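Local coordinates for probable chitinase (Chromobacterium violaceum, PDB 5JH8), which probably binds chitin and, as a glycoside hydrolase family 18 member with a TIM-barrel fold, is likely to act in its hydrolysis, at residues W272-N275 with L281-S284. Numbering follows the deposited sequence.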
loop_
_atom_site.group_PDB
_atom_site.type_symbol
_atom_site.label_atom_id
_atom_site.label_comp_id
_atom_site.label_asym_id
_atom_site.label_seq_id
_atom_site.Cartn_x
_atom_site.Cartn_y
_atom_site.Cartn_z
ATOM N N TRP A 272 2.341 -12.488 -13.901
ATOM C CA TRP A 272 2.760 -11.104 -14.087
ATOM C C TRP A 272 3.405 -10.629 -12.793
ATOM O O TRP A 272 2.815 -10.787 -11.716
ATOM C CB TRP A 272 1.584 -10.196 -14.431
ATOM C CG TRP A 272 1.122 -10.325 -15.843
ATOM C CD1 TRP A 272 0.159 -11.169 -16.312
ATOM C CD2 TRP A 272 1.587 -9.580 -16.975
ATOM N NE1 TRP A 272 -0.018 -10.989 -17.663
ATOM C CE2 TRP A 272 0.853 -10.024 -18.095
ATOM C CE3 TRP A 272 2.547 -8.592 -17.155
ATOM C CZ2 TRP A 272 1.067 -9.511 -19.382
ATOM C CZ3 TRP A 272 2.753 -8.087 -18.406
ATOM C CH2 TRP A 272 2.014 -8.535 -19.509
ATOM N N THR A 273 4.611 -10.064 -12.890
ATOM C CA THR A 273 5.333 -9.617 -11.712
ATOM C C THR A 273 6.316 -8.526 -12.124
ATOM O O THR A 273 6.236 -7.953 -13.221
ATOM C CB THR A 273 5.973 -10.804 -10.981
ATOM O OG1 THR A 273 6.435 -10.351 -9.709
ATOM C CG2 THR A 273 7.089 -11.425 -11.796
ATOM N N GLU A 274 7.228 -8.231 -11.206
ATOM C CA GLU A 274 8.238 -7.189 -11.337
ATOM C C GLU A 274 9.614 -7.819 -11.533
ATOM O O GLU A 274 9.839 -8.997 -11.223
ATOM C CB GLU A 274 8.320 -6.307 -10.073
ATOM C CG GLU A 274 6.991 -5.696 -9.608
ATOM C CD GLU A 274 6.359 -4.792 -10.637
ATOM O OE1 GLU A 274 7.113 -4.028 -11.306
ATOM O OE2 GLU A 274 5.115 -4.846 -10.785
ATOM N N ASN A 275 10.548 -7.006 -12.041
ATOM C CA ASN A 275 11.964 -7.337 -11.947
ATOM C C ASN A 275 12.726 -6.098 -11.482
ATOM O O ASN A 275 12.127 -5.095 -11.111
ATOM C CB ASN A 275 12.507 -7.944 -13.255
ATOM C CG ASN A 275 12.584 -6.944 -14.389
ATOM O OD1 ASN A 275 12.247 -5.780 -14.244
ATOM N ND2 ASN A 275 13.008 -7.421 -15.555
ATOM N N LEU A 281 12.349 1.598 -12.284
ATOM C CA LEU A 281 11.566 2.545 -13.075
ATOM C C LEU A 281 10.454 3.146 -12.220
ATOM O O LEU A 281 10.245 4.368 -12.198
ATOM C CB LEU A 281 11.014 1.851 -14.332
ATOM C CG LEU A 281 10.196 2.666 -15.346
ATOM C CD1 LEU A 281 8.772 2.879 -14.916
ATOM C CD2 LEU A 281 10.847 4.003 -15.644
ATOM N N LYS A 282 9.717 2.293 -11.514
ATOM C CA LYS A 282 8.586 2.781 -10.726
ATOM C C LYS A 282 9.051 3.658 -9.562
ATOM O O LYS A 282 8.393 4.657 -9.257
ATOM C CB LYS A 282 7.703 1.605 -10.323
ATOM C CG LYS A 282 7.041 1.022 -11.575
ATOM C CD LYS A 282 6.539 -0.413 -11.461
ATOM C CE LYS A 282 6.233 -0.931 -12.870
ATOM N NZ LYS A 282 5.707 -2.317 -12.854
ATOM N N ALA A 283 10.201 3.349 -8.956
ATOM C CA ALA A 283 10.753 4.224 -7.927
ATOM C C ALA A 283 11.229 5.550 -8.506
ATOM O O ALA A 283 11.143 6.599 -7.847
ATOM C CB ALA A 283 11.858 3.499 -7.171
ATOM N N SER A 284 11.733 5.528 -9.745
ATOM C CA SER A 284 12.217 6.753 -10.377
ATOM C C SER A 284 11.095 7.740 -10.628
ATOM O O SER A 284 11.361 8.925 -10.855
ATOM C CB SER A 284 12.933 6.426 -11.690
ATOM O OG SER A 284 12.047 6.234 -12.782
#
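Glu274, in the short link between strand 268-273 and helix 276-289, forms a buried salt bridge with Lys282 in the second turn of that helix, where an antiparallel insertion joins the TIM barrel of this probable family 18 chitinase. Strand 268-273 pairs antiparallel with strands 256-262 and 212-222, consistent with the insertion found in many family 18 chitinases, whereas the helix leads the chain back to barrel strand 293-297. The backbones stay well apart, CA of Glu274 lying 10.0 Å from CA of Lys282, and the two side chains bridge the gap. Lys282 does so with an almost straight chain: it stays extended beyond CG, which carries the ammonium group far from the helix backbone. Glu274 instead folds at chi2 (-61°), bringing its carboxylate round to the lysine tip. The lysine methylene CE also lies 3.6 Å from Glu274 OE1. The ammonium group is further held by the carbonyl oxygens of Ala191 and His255, so three acceptors serve this buried cation and probably favour its charged form. OE1 has a second partner in the hydroxyl of Ser278, in the first turn of the helix; that hydroxyl also bonds to the backbone N of Asn275, the N-cap residue, linking the carboxylate to the helix start. Side chains of Glu274 and Lys282 also pack on Pro217 and Ile216 of strand 212-222, which joins the buried pair to the barrel wall. The grip on the ammonium group is lopsided rather than evenly forked: NZ of Lys282 donates to the syn lone pair of Glu274 OE1 at 2.7 Å, while Glu274 OE2 stays farther from the same NZ, at 3.3 Å.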